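Local coordinates for nitrogenase molybdenum-iron protein beta chain (Clostridium pasteurianum, PDB 4WES) that forms, with the alpha chain, the molybdenum-iron protein of nitrogenase, which reduces dinitrogen to ammonium, and shares an [8Fe-7S] cluster with that chain, at residues Gly242-Asp247 and Thr343-Met348; Thr117-Met122 and Val134-Thr139; Lys61-Ala66 and Gly214-Tyr219; Gln308-Lys313 and Arg432-Ile437; Ile9-Ala14 and Lys367-Gly372. One frame throughout, in Å; residues are numbered along the deposited sequence. Where two conformers were deposited one is given.

Contact 1: residues Gly242-Asp247 and Thr343-Met348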
# COMPACT_ATOMS: atom_id res chain seq x y z
N GLY B 242 3.15 13.82 24.01
CA GLY B 242 4.29 12.90 24.05
C GLY B 242 5.28 13.38 25.09
O GLY B 242 6.05 14.29 24.86
N SER B 243 5.30 12.73 26.25
CA SER B 243 6.12 13.22 27.35
C SER B 243 7.62 13.26 27.05
O SER B 243 8.30 14.19 27.48
CB SER B 243 5.85 12.44 28.63
OG SER B 243 6.28 11.10 28.50
N TYR B 244 8.12 12.27 26.32
CA TYR B 244 9.55 12.25 26.06
C TYR B 244 9.99 13.47 25.26
O TYR B 244 11.02 14.10 25.56
CB TYR B 244 9.98 10.99 25.34
CG TYR B 244 10.09 9.74 26.17
CD1 TYR B 244 8.97 9.08 26.63
CD2 TYR B 244 11.33 9.17 26.43
CE1 TYR B 244 9.05 7.89 27.34
CE2 TYR B 244 11.44 7.96 27.11
CZ TYR B 244 10.32 7.32 27.57
OH TYR B 244 10.41 6.12 28.23
N ALA B 245 9.26 13.77 24.19
CA ALA B 245 9.64 14.86 23.31
C ALA B 245 9.26 16.24 23.87
O ALA B 245 9.94 17.22 23.55
CB ALA B 245 9.00 14.69 21.94
N SER B 246 8.15 16.32 24.59
CA SER B 246 7.49 17.59 24.78
C SER B 246 7.45 18.12 26.22
O SER B 246 7.28 19.33 26.43
CB SER B 246 6.06 17.51 24.24
OG SER B 246 6.08 17.12 22.87
N ASP B 247 7.58 17.23 27.22
CA ASP B 247 7.38 17.69 28.60
C ASP B 247 8.44 18.66 29.04
O ASP B 247 8.13 19.59 29.78
CB ASP B 247 7.35 16.52 29.57
CG ASP B 247 6.00 15.94 29.83
OD1 ASP B 247 5.01 16.33 29.20
OD2 ASP B 247 5.93 15.06 30.74
N THR B 343 11.94 0.17 22.10
CA THR B 343 12.50 1.46 21.74
C THR B 343 13.99 1.47 22.05
O THR B 343 14.41 0.84 23.03
CB THR B 343 11.80 2.62 22.48
OG1 THR B 343 12.36 3.87 22.01
CG2 THR B 343 11.94 2.57 23.96
N GLY B 344 14.75 2.20 21.26
CA GLY B 344 16.14 2.46 21.59
C GLY B 344 16.36 3.60 22.55
O GLY B 344 17.46 3.77 23.07
N THR B 345 15.33 4.40 22.79
CA THR B 345 15.46 5.58 23.65
C THR B 345 15.34 5.13 25.11
O THR B 345 14.39 4.45 25.48
CB THR B 345 14.39 6.60 23.31
OG1 THR B 345 14.61 7.10 21.98
CG2 THR B 345 14.42 7.77 24.25
N PRO B 346 16.29 5.55 25.98
CA PRO B 346 16.23 5.14 27.37
C PRO B 346 15.08 5.81 28.12
O PRO B 346 14.57 6.86 27.70
CB PRO B 346 17.57 5.59 27.93
CG PRO B 346 18.03 6.66 27.04
CD PRO B 346 17.50 6.31 25.67
N GLY B 347 14.69 5.18 29.22
CA GLY B 347 13.69 5.74 30.12
C GLY B 347 12.71 4.68 30.59
O GLY B 347 12.32 3.80 29.82
N MET B 348 12.29 4.77 31.85
CA MET B 348 11.38 3.78 32.42
C MET B 348 9.92 3.96 32.03
O MET B 348 9.15 3.02 32.11
CB MET B 348 11.47 3.80 33.95
CG MET B 348 12.88 3.59 34.46
SD MET B 348 13.49 1.94 34.07
CE MET B 348 14.26 2.11 32.47
O HOH W 1 12.16 4.45 27.15

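Contact 2: residues Thr117-Met122 and Val134-Thr139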
# COMPACT_ATOMS: atom_id res chain seq x y z
N THR B 117 28.65 31.84 27.10
CA THR B 117 29.74 32.78 27.01
C THR B 117 30.03 33.18 25.57
O THR B 117 30.19 34.39 25.27
CB THR B 117 31.00 32.24 27.70
OG1 THR B 117 30.75 32.12 29.10
CG2 THR B 117 32.21 33.16 27.47
N TYR B 118 30.10 32.22 24.64
CA TYR B 118 30.36 32.60 23.27
C TYR B 118 29.28 33.55 22.73
O TYR B 118 29.57 34.50 22.00
CB TYR B 118 30.47 31.36 22.37
CG TYR B 118 31.53 30.34 22.76
CD1 TYR B 118 32.63 30.67 23.53
CD2 TYR B 118 31.42 29.03 22.30
CE1 TYR B 118 33.58 29.72 23.88
CE2 TYR B 118 32.36 28.08 22.63
CZ TYR B 118 33.43 28.41 23.42
OH TYR B 118 34.36 27.42 23.72
N ILE B 119 28.02 33.26 23.07
CA ILE B 119 26.93 34.04 22.53
C ILE B 119 26.95 35.47 23.10
O ILE B 119 26.71 36.47 22.40
CB ILE B 119 25.58 33.32 22.78
CG1 ILE B 119 25.50 32.09 21.89
CG2 ILE B 119 24.42 34.25 22.46
CD1 ILE B 119 24.33 31.18 22.17
N SER B 120 27.26 35.59 24.38
CA SER B 120 27.40 36.92 25.01
C SER B 120 28.58 37.69 24.37
O SER B 120 28.49 38.88 24.08
CB SER B 120 27.50 36.72 26.51
OG SER B 120 28.79 36.41 26.92
N GLN B 121 29.65 36.98 24.03
CA GLN B 121 30.82 37.59 23.38
C GLN B 121 30.49 38.03 21.96
O GLN B 121 30.97 39.07 21.51
CB GLN B 121 32.02 36.63 23.40
CG GLN B 121 32.57 36.46 24.80
CD GLN B 121 33.64 35.41 24.92
OE1 GLN B 121 33.77 34.52 24.07
NE2 GLN B 121 34.42 35.50 26.00
N MET B 122 29.64 37.29 21.25
CA MET B 122 29.26 37.74 19.93
C MET B 122 28.43 39.02 19.98
O MET B 122 28.64 39.91 19.16
CB MET B 122 28.57 36.64 19.17
CG MET B 122 29.56 35.53 18.90
SD MET B 122 28.87 34.24 17.90
CE MET B 122 27.98 33.25 19.10
N VAL B 134 20.38 34.71 18.22
CA VAL B 134 21.12 33.43 18.34
C VAL B 134 20.69 32.76 19.63
O VAL B 134 20.78 33.36 20.71
CB VAL B 134 22.65 33.64 18.36
CG1 VAL B 134 23.36 32.29 18.50
CG2 VAL B 134 23.13 34.38 17.12
N ILE B 135 20.16 31.55 19.51
CA ILE B 135 19.75 30.76 20.64
C ILE B 135 20.52 29.44 20.64
O ILE B 135 21.15 29.09 19.65
CB ILE B 135 18.23 30.52 20.65
CG1 ILE B 135 17.75 29.55 19.58
CG2 ILE B 135 17.48 31.85 20.54
CD1 ILE B 135 16.34 29.08 19.80
N HIS B 136 20.46 28.71 21.75
CA HIS B 136 21.16 27.42 21.79
C HIS B 136 20.47 26.44 22.72
O HIS B 136 19.71 26.81 23.62
CB HIS B 136 22.63 27.55 22.24
CG HIS B 136 22.83 27.45 23.71
ND1 HIS B 136 22.57 28.48 24.60
CD2 HIS B 136 23.28 26.42 24.45
CE1 HIS B 136 22.85 28.07 25.83
NE2 HIS B 136 23.27 26.82 25.76
N THR B 137 20.79 25.16 22.49
CA THR B 137 20.61 24.10 23.46
C THR B 137 21.88 23.25 23.50
O THR B 137 22.78 23.46 22.71
CB THR B 137 19.37 23.24 23.19
OG1 THR B 137 19.16 22.35 24.28
CG2 THR B 137 19.49 22.48 21.92
N ASN B 138 21.94 22.35 24.47
CA ASN B 138 23.05 21.40 24.62
C ASN B 138 22.52 20.00 24.37
O ASN B 138 21.55 19.57 25.01
CB ASN B 138 23.66 21.48 26.03
CG ASN B 138 24.29 22.83 26.29
OD1 ASN B 138 23.62 23.78 26.77
ND2 ASN B 138 25.56 22.97 25.95
N THR B 139 23.14 19.31 23.43
CA THR B 139 22.65 18.02 22.91
C THR B 139 23.75 16.96 22.86
O THR B 139 24.13 16.50 21.79
CB THR B 139 21.99 18.24 21.53
OG1 THR B 139 22.85 19.00 20.68
CG2 THR B 139 20.68 18.97 21.68

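Contact 3: residues Lys61-Ala66 and Gly214-Tyr219. With FE2 (Fe (II) ion), chain J.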
# COMPACT_ATOMS: atom_id res chain seq x y z
N LYS B 61 12.67 13.66 1.32
CA LYS B 61 12.93 14.00 -0.08
C LYS B 61 12.79 15.51 -0.25
O LYS B 61 12.15 16.00 -1.19
CB LYS B 61 12.04 13.21 -1.05
CG LYS B 61 12.02 11.71 -0.79
CD LYS B 61 13.37 11.03 -0.73
CE LYS B 61 13.21 9.52 -0.69
NZ LYS B 61 14.50 8.87 -0.24
N GLU B 62 13.46 16.24 0.64
CA GLU B 62 13.43 17.71 0.68
C GLU B 62 14.81 18.20 1.05
O GLU B 62 15.57 17.48 1.71
CB GLU B 62 12.45 18.23 1.73
CG GLU B 62 10.97 18.03 1.42
CD GLU B 62 10.55 18.95 0.30
OE1 GLU B 62 10.22 20.13 0.60
OE2 GLU B 62 10.52 18.51 -0.89
N PRO B 63 15.12 19.47 0.75
CA PRO B 63 16.29 20.09 1.33
C PRO B 63 16.20 20.09 2.86
O PRO B 63 15.09 20.11 3.42
CB PRO B 63 16.21 21.55 0.81
CG PRO B 63 15.37 21.45 -0.42
CD PRO B 63 14.34 20.41 -0.07
N ALA B 64 17.35 20.14 3.51
CA ALA B 64 17.41 20.31 4.97
C ALA B 64 18.68 21.07 5.27
O ALA B 64 19.78 20.48 5.28
CB ALA B 64 17.37 18.97 5.70
N MET B 65 18.55 22.37 5.49
CA MET B 65 19.68 23.27 5.64
C MET B 65 20.18 23.33 7.07
O MET B 65 19.35 23.38 8.00
CB MET B 65 19.24 24.68 5.25
CG MET B 65 19.25 24.90 3.75
SD MET B 65 20.95 24.87 3.17
CE MET B 65 20.75 24.20 1.55
N ALA B 66 21.50 23.36 7.24
CA ALA B 66 22.11 23.65 8.54
C ALA B 66 23.56 24.05 8.28
O ALA B 66 24.19 23.56 7.35
CB ALA B 66 22.07 22.48 9.51
N GLY B 214 9.66 26.23 -8.48
CA GLY B 214 10.60 26.66 -9.47
C GLY B 214 11.66 27.62 -8.96
O GLY B 214 12.59 27.91 -9.66
N GLU B 215 11.49 28.10 -7.73
CA GLU B 215 12.50 28.88 -7.06
C GLU B 215 12.80 28.22 -5.75
O GLU B 215 11.89 27.92 -4.97
CB GLU B 215 11.96 30.30 -6.77
CG GLU B 215 12.83 31.20 -5.91
CD GLU B 215 12.18 32.55 -5.60
OE1 GLU B 215 11.41 33.05 -6.45
OE2 GLU B 215 12.46 33.09 -4.51
N TYR B 216 14.09 27.98 -5.50
CA TYR B 216 14.50 27.47 -4.20
C TYR B 216 14.40 28.57 -3.18
O TYR B 216 14.92 29.66 -3.41
CB TYR B 216 15.93 26.93 -4.23
CG TYR B 216 16.40 26.56 -2.86
CD1 TYR B 216 15.86 25.49 -2.18
CD2 TYR B 216 17.37 27.31 -2.22
CE1 TYR B 216 16.25 25.16 -0.89
CE2 TYR B 216 17.78 27.00 -0.94
CZ TYR B 216 17.22 25.94 -0.28
OH TYR B 216 17.61 25.67 1.00
N LYS B 217 13.74 28.29 -2.06
CA LYS B 217 13.53 29.25 -1.00
C LYS B 217 14.25 28.67 0.23
O LYS B 217 13.81 27.69 0.81
CB LYS B 217 12.02 29.45 -0.77
CG LYS B 217 11.61 30.58 0.12
CD LYS B 217 10.09 30.71 0.17
CE LYS B 217 9.72 31.58 1.34
NZ LYS B 217 9.61 32.99 0.83
N MET B 218 15.35 29.29 0.63
CA MET B 218 16.12 28.74 1.75
C MET B 218 15.34 28.53 3.01
O MET B 218 15.44 27.51 3.67
CB MET B 218 17.35 29.57 2.00
CG MET B 218 18.26 29.00 3.03
SD MET B 218 19.91 29.77 2.88
CE MET B 218 20.57 29.04 4.25
N TYR B 219 14.57 29.57 3.37
CA TYR B 219 13.67 29.54 4.52
C TYR B 219 12.27 29.36 4.00
O TYR B 219 11.66 30.31 3.48
CB TYR B 219 13.83 30.81 5.39
CG TYR B 219 15.28 31.06 5.75
CD1 TYR B 219 15.97 30.17 6.55
CD2 TYR B 219 15.97 32.12 5.21
CE1 TYR B 219 17.32 30.32 6.80
CE2 TYR B 219 17.30 32.30 5.47
CZ TYR B 219 17.99 31.38 6.26
OH TYR B 219 19.32 31.53 6.51
FE FE2 J . 10.49 16.86 -2.08
O HOH W 2 11.69 17.87 -3.42
O HOH W 3 9.26 15.90 -0.63

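Contact 4: residues Gln308-Lys313 and Arg432-Ile437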
# COMPACT_ATOMS: atom_id res chain seq x y z
N GLN B 308 -12.10 -8.85 11.27
CA GLN B 308 -11.72 -10.27 11.19
C GLN B 308 -10.25 -10.42 10.91
O GLN B 308 -9.65 -11.45 11.29
CB GLN B 308 -12.54 -11.02 10.16
CG GLN B 308 -12.13 -10.74 8.74
CD GLN B 308 -13.17 -11.20 7.75
OE1 GLN B 308 -14.13 -10.45 7.50
NE2 GLN B 308 -13.02 -12.37 7.18
N TYR B 309 -9.65 -9.47 10.20
CA TYR B 309 -8.25 -9.54 9.78
C TYR B 309 -7.28 -9.04 10.85
O TYR B 309 -6.09 -9.12 10.65
CB TYR B 309 -8.06 -8.78 8.49
CG TYR B 309 -8.92 -9.34 7.37
CD1 TYR B 309 -8.66 -10.59 6.82
CD2 TYR B 309 -10.02 -8.64 6.88
CE1 TYR B 309 -9.46 -11.15 5.86
CE2 TYR B 309 -10.84 -9.20 5.92
CZ TYR B 309 -10.57 -10.44 5.40
OH TYR B 309 -11.36 -11.01 4.43
N LEU B 310 -7.82 -8.51 11.94
CA LEU B 310 -7.05 -7.89 13.01
C LEU B 310 -7.01 -8.71 14.28
O LEU B 310 -6.03 -8.66 15.02
CB LEU B 310 -7.59 -6.48 13.29
CG LEU B 310 -7.48 -5.51 12.12
CD1 LEU B 310 -8.37 -4.31 12.30
CD2 LEU B 310 -6.05 -5.07 11.95
N GLN B 311 -8.09 -9.42 14.59
CA GLN B 311 -8.21 -10.05 15.90
C GLN B 311 -7.09 -11.06 16.11
O GLN B 311 -6.93 -11.99 15.30
CB GLN B 311 -9.57 -10.74 16.11
CG GLN B 311 -10.77 -9.83 15.94
CD GLN B 311 -10.59 -8.51 16.62
OE1 GLN B 311 -10.56 -8.43 17.86
NE2 GLN B 311 -10.45 -7.46 15.81
N GLY B 312 -6.37 -10.91 17.22
CA GLY B 312 -5.35 -11.87 17.59
C GLY B 312 -4.07 -11.80 16.81
O GLY B 312 -3.16 -12.62 17.04
N LYS B 313 -3.92 -10.82 15.91
CA LYS B 313 -2.68 -10.71 15.15
C LYS B 313 -1.54 -10.32 16.07
O LYS B 313 -1.68 -9.36 16.84
CB LYS B 313 -2.84 -9.66 14.02
CG LYS B 313 -3.75 -10.09 12.86
CD LYS B 313 -2.98 -10.96 11.86
CE LYS B 313 -3.79 -11.37 10.66
NZ LYS B 313 -4.87 -12.25 11.05
N ARG B 432 -6.06 5.87 8.21
CA ARG B 432 -4.98 5.54 7.28
C ARG B 432 -4.17 4.35 7.77
O ARG B 432 -3.81 3.46 6.98
CB ARG B 432 -4.07 6.74 7.08
CG ARG B 432 -4.71 7.89 6.31
CD ARG B 432 -4.70 7.69 4.79
NE ARG B 432 -3.38 7.40 4.25
CZ ARG B 432 -3.12 7.09 2.97
NH1 ARG B 432 -4.10 7.02 2.07
NH2 ARG B 432 -1.88 6.84 2.60
N LEU B 433 -3.90 4.29 9.08
CA LEU B 433 -3.17 3.15 9.66
C LEU B 433 -3.93 1.84 9.50
O LEU B 433 -3.33 0.81 9.16
CB LEU B 433 -2.84 3.40 11.13
CG LEU B 433 -1.70 4.36 11.41
CD1 LEU B 433 -1.69 4.72 12.88
CD2 LEU B 433 -0.36 3.80 10.94
N VAL B 434 -5.24 1.84 9.78
CA VAL B 434 -5.97 0.60 9.65
C VAL B 434 -6.01 0.12 8.21
O VAL B 434 -5.87 -1.06 7.94
CB VAL B 434 -7.41 0.72 10.20
CG1 VAL B 434 -8.20 -0.56 10.02
CG2 VAL B 434 -7.34 1.12 11.69
N GLU B 435 -6.19 1.05 7.27
CA GLU B 435 -6.12 0.69 5.86
C GLU B 435 -4.76 0.09 5.50
O GLU B 435 -4.70 -0.95 4.84
CB GLU B 435 -6.43 1.90 4.99
CG GLU B 435 -6.41 1.55 3.53
CD GLU B 435 -6.51 2.70 2.58
OE1 GLU B 435 -6.20 3.87 2.98
OE2 GLU B 435 -6.85 2.43 1.41
N GLU B 436 -3.70 0.75 5.94
CA GLU B 436 -2.36 0.24 5.60
C GLU B 436 -2.09 -1.13 6.20
O GLU B 436 -1.55 -2.01 5.53
CB GLU B 436 -1.32 1.23 6.10
CG GLU B 436 0.08 0.99 5.62
CD GLU B 436 1.01 2.17 5.97
OE1 GLU B 436 0.71 3.01 6.91
OE2 GLU B 436 2.08 2.24 5.35
N ILE B 437 -2.44 -1.32 7.47
CA ILE B 437 -2.25 -2.59 8.14
C ILE B 437 -3.03 -3.69 7.44
O ILE B 437 -2.51 -4.78 7.17
CB ILE B 437 -2.65 -2.47 9.64
CG1 ILE B 437 -1.63 -1.63 10.41
CG2 ILE B 437 -2.80 -3.85 10.27
CD1 ILE B 437 -2.07 -1.16 11.77

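Contact 5: residues Ile9-Ala14 and Lys367-Gly372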
# COMPACT_ATOMS: atom_id res chain seq x y z
N ILE B 9 19.24 -16.76 21.57
CA ILE B 9 19.20 -15.38 22.01
C ILE B 9 20.42 -15.09 22.86
O ILE B 9 20.82 -15.90 23.70
CB ILE B 9 17.89 -15.06 22.76
CG1 ILE B 9 16.69 -14.94 21.79
CG2 ILE B 9 18.03 -13.77 23.54
CD1 ILE B 9 15.35 -15.15 22.48
N VAL B 10 21.03 -13.94 22.60
CA VAL B 10 22.18 -13.47 23.37
C VAL B 10 21.74 -12.21 24.07
O VAL B 10 21.17 -11.28 23.45
CB VAL B 10 23.41 -13.16 22.49
CG1 VAL B 10 24.59 -12.66 23.33
CG2 VAL B 10 23.80 -14.37 21.64
N GLU B 11 22.02 -12.16 25.35
CA GLU B 11 21.81 -10.93 26.10
C GLU B 11 23.12 -10.11 26.08
O GLU B 11 23.97 -10.25 27.00
CB GLU B 11 21.37 -11.23 27.53
CG GLU B 11 20.07 -11.99 27.64
CD GLU B 11 18.93 -11.23 27.03
OE1 GLU B 11 18.95 -9.99 27.14
OE2 GLU B 11 18.03 -11.89 26.46
N ARG B 12 23.27 -9.31 25.06
CA ARG B 12 24.48 -8.52 24.94
C ARG B 12 24.50 -7.46 26.01
O ARG B 12 23.45 -6.91 26.38
CB ARG B 12 24.55 -7.83 23.55
CG ARG B 12 24.86 -8.78 22.45
CD ARG B 12 24.58 -8.19 21.09
NE ARG B 12 23.15 -8.18 20.81
CZ ARG B 12 22.41 -7.11 20.52
NH1 ARG B 12 22.93 -5.90 20.41
NH2 ARG B 12 21.12 -7.28 20.31
N LYS B 13 25.69 -7.16 26.49
CA LYS B 13 25.90 -6.10 27.50
C LYS B 13 26.68 -4.91 26.93
O LYS B 13 26.74 -3.89 27.62
CB LYS B 13 26.65 -6.66 28.74
CG LYS B 13 26.00 -7.82 29.45
CD LYS B 13 26.83 -8.27 30.65
CE LYS B 13 26.29 -9.56 31.24
NZ LYS B 13 26.74 -9.80 32.64
N ALA B 14 27.34 -5.06 25.79
CA ALA B 14 28.26 -4.03 25.31
C ALA B 14 28.09 -3.68 23.84
O ALA B 14 28.15 -2.50 23.47
CB ALA B 14 29.69 -4.43 25.61
N LYS B 367 7.14 -9.34 24.93
CA LYS B 367 8.46 -8.87 25.32
C LYS B 367 8.53 -7.39 25.04
O LYS B 367 8.34 -6.97 23.91
CB LYS B 367 9.59 -9.59 24.59
CG LYS B 367 9.62 -11.10 24.81
CD LYS B 367 10.83 -11.76 24.15
CE LYS B 367 10.91 -13.24 24.47
NZ LYS B 367 12.13 -13.85 23.86
N VAL B 368 8.82 -6.62 26.07
CA VAL B 368 8.93 -5.18 26.01
C VAL B 368 10.34 -4.81 26.42
O VAL B 368 10.81 -5.28 27.48
CB VAL B 368 7.92 -4.55 26.97
CG1 VAL B 368 8.03 -3.05 26.98
CG2 VAL B 368 6.50 -4.99 26.64
N LYS B 369 11.07 -4.04 25.63
CA LYS B 369 12.43 -3.72 25.98
C LYS B 369 12.76 -2.27 25.66
O LYS B 369 12.56 -1.78 24.55
CB LYS B 369 13.42 -4.64 25.28
CG LYS B 369 14.86 -4.45 25.76
CD LYS B 369 15.80 -5.49 25.17
CE LYS B 369 17.22 -5.22 25.56
NZ LYS B 369 18.16 -6.23 24.98
N VAL B 370 13.31 -1.60 26.66
CA VAL B 370 13.90 -0.28 26.54
C VAL B 370 15.40 -0.45 26.24
O VAL B 370 16.07 -1.31 26.84
CB VAL B 370 13.68 0.51 27.83
CG1 VAL B 370 14.47 1.79 27.87
CG2 VAL B 370 12.20 0.79 28.01
N GLU B 371 15.92 0.34 25.32
CA GLU B 371 17.28 0.16 24.86
C GLU B 371 17.49 -1.23 24.26
O GLU B 371 18.54 -1.85 24.40
CB GLU B 371 18.33 0.53 25.90
CG GLU B 371 18.27 1.99 26.32
CD GLU B 371 19.37 2.33 27.27
OE1 GLU B 371 20.47 2.73 26.84
OE2 GLU B 371 19.15 2.14 28.47
N GLY B 372 16.48 -1.71 23.55
CA GLY B 372 16.63 -2.87 22.67
C GLY B 372 16.92 -2.39 21.25
O GLY B 372 16.83 -1.20 20.95
O HOH W 4 17.14 -8.73 25.68

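Contact 1: residues Gly242-Asp247 and Thr343-Met348
Two beta-alpha connections from different parallel sheets face each other where the ring of Tyr244, at the start of helix 243-257, leans on the loop Thr345-Gly347 that leads into helix 348-360. The ring brings one edge to the loop: Pro346 O lies in the ring plane, 3.4 Å from Tyr244 CE2. The methyl Thr345 CG2 approaches the neighbouring Tyr244 CD2 obliquely, at 4.0 Å, the two side chains sliding past each other in opposite directions. With CG anti to the carbonyl carbon (chi1 -77°), Tyr244 carries its hydroxyl across to the far end of the loop. There OH donates to a water at 2.6 Å and is also bonded to the backbone N of Phe350. The same water donates to Thr345 O and to Gly347 O, each at 2.8 Å, and so ties two loop carbonyls to the phenol. Both segments lie at the C-terminal ends of parallel strands, 237-241 and 337-343, as in the Rossmann-like domains of this nitrogenase family. Gly242 is the N-cap of the first helix. On the loop side, Thr343 OG1 accepts from Thr345 N at 3.1 Å, closing an ST turn where the strand ends, while Thr345 OG1 is hydrogen-bonded to Ser145. The side chain of Pro346 stands about 13 Å from the bound [8Fe-7S] cluster.

Contact 2: residues Thr117-Met122 and Val134-Thr139
Ile119 and Val134 join the helix and the strand of a beta-alpha-beta crossover, in which helix 115-125 leads back to strand 133-136, laid parallel to strand 99-104. The axes of the short segments 117-122 and 134-136 run antiparallel (175°) with a closest approach of 9.6 Å. The tight part is built on one isoleucine. Its CG1 and CD1 both settle against a single branch of the valine, Ile119 CD1 lying 4.0 Å from Val134 CG1. That branch is anti to the valine's backbone N (chi1 180°), which swings it up to the helix. Farther along the strand, Ile119 CD1 also lies 4.0 Å from His136 CB and meets the imidazole obliquely. Tyr160 of helix 146-161 adjoins both partners, touching the side chain of Ile119 and bonding through its OH to His136 ND1, while Phe92 of helix 81-95 lies on Val134. The other side of the helix is looser: Ser120 is exposed and turns back on its own helix, its OG donating at 3.0 Å to Thr117 O, which also accepts from Gln121 N. At the strand's end, His136 NE2 makes a weak, bent hydrogen bond of 3.2 Å to Asn138 OD1.

Contact 3: residues Lys61-Ala66 and Gly214-Tyr219
Apolar packing joins the two loops around Tyr216, whose ring has Pro63 and Met65 close by. With CG anti to the backbone N (chi1 173°), the ring is carried across toward both. The side chains of Pro63 and Tyr216 slide past each other in opposite directions; Pro63 CG lies oblique to the ring, 3.8 Å from Tyr216 CE1. Met65 and Tyr216 approach each other from opposite directions, and in one of the two deposited conformers of the methionine Met65 CE is 4.3 Å from Tyr216 CZ and Met65 CG 4.3 Å from Met218 CG. The alpha chain adds its own side chains here: the ring of its His446 meets Tyr216, and its Phe469 packs on Pro63.

Metal bonds occupy the other end of segment 61-66. The carbonyl oxygen Lys61 O binds the iron(II) ion at 2.1 Å and the carboxylate oxygen Glu62 OE2 at 2.0 Å. Two waters, each 2.1 Å from the iron, and Asp301 and Asp305 of the second beta subunit complete the site. Among charged groups, Glu62 OE1 forms a salt bridge with Lys473 of the alpha chain, so the two oxygens of one carboxylate serve different partners.

Six oxygen ligands, three from carboxylates, would stabilise a divalent ion, and their division between two subunits makes the iron a bridge across the beta-beta interface.

Contact 4: residues Gln308-Lys313 and Arg432-Ile437
Leu310 opens a type II beta turn that ends at Lys313, whereas its partners Val434 and Ile437 sit three residues, about one turn, apart on the regular helix 426-448. The turn is closed by the bond from Lys313 N to Leu310 O, 3.1 Å long, and Gly312 takes the positive phi (76°) of its third position. CA atoms come nearest at Leu310 and Ile437, 8.7 Å apart, and the contact is made by side chains.

Leu310 does the touching from the turn. Its chi1 of -63° and chi2 of 163° together turn the two methyls to the helix. CD2 meets the gamma methyl of the isoleucine, Leu310 CD2 to Ile437 CG2 being 3.9 Å, and the two side chains cross at about a right angle. The other branch makes a looser approach, Leu310 CD1 to Val434 CG1 at 4.4 Å. All three residues are buried, and the contact is purely apolar. Beside it, Gln308 CG lies over the centre of the Tyr309 ring, 3.4 Å above its plane, and Tyr309 OH is hydrogen-bonded to Arg458 O at the C-terminus.

Farther round the helix, Glu435 OE1 is hydrogen-bonded to Asn422 ND2 of the second beta subunit, placing that side at the beta-beta interface. The loop that holds the turn links helix 290-305 to strand 314-318 of a parallel sheet. Leu310 also touches Thr438 of helix 426-448, Phe330 of helix 321-333 packs on Val434, and Val407 of strand 406-408 packs on Ile437; this face of helix 426-448 thus meets the turn, helix 321-333 and strand 406-408.

Contact 5: residues Ile9-Ala14 and Lys367-Gly372
The Lys369 side chain leaves the strand with CG anti to the backbone N (chi1 -173°) and continues fully extended, while Glu11 has CG anti to the carbonyl carbon (chi1 -61°) and bends at chi2 (-61°), which together bring ammonium and carboxylate close. The charged atoms stay apart, Glu11 OE1 being 4.4 Å from Lys369 NZ, beyond a salt bridge. A water fills the step: it donates to Glu11 OE1 at 2.6 Å and accepts from Lys369 NZ at 2.8 Å. The lysine has a direct salt bridge to Asp376 of helix 374-383, which fixes it from the protein side. Lys367, two residues back and so on the same side of the strand, is also extended beyond CG. It meets Ile9 tip to tip, Ile9 CD1 lying 3.7 Å from Lys367 NZ. Trp380 completes this spot, taking the Lys367 ammonium in a cation-pi contact and packing on Ile9. The backbone N atoms of Lys13 and Ala14 bond to Glu129 of the alpha chain. Here an irregular N-terminal arm passes over helix 374-383 and strand 367-370, an outermost strand, within this chain, of a five-stranded parallel sheet in an alpha/beta domain of the nitrogenase family.

How the contacts relate
Only contact 4 is wholly buried; contacts 2 and 3 are partly so, and contacts 1 and 5 lie at the surface. Chemistry follows place: contacts 2 and 4 rest on aliphatic methyls, contacts 1 and 5 each use a bridging water, and contact 3 joins apolar packing to a metal site. Contacts 1 and 5 touch each other, meeting on the neighbouring strands 337-343 and 367-370, where Thr343 N probably bonds to Lys369 O; along the chain, contact 1 is nested within the loop that contact 5 closes. Contacts 3 and 4 both reach the second beta subunit. Contacts 2 and 4, with centres 48 Å apart, lie on opposite sides of the chain's centre.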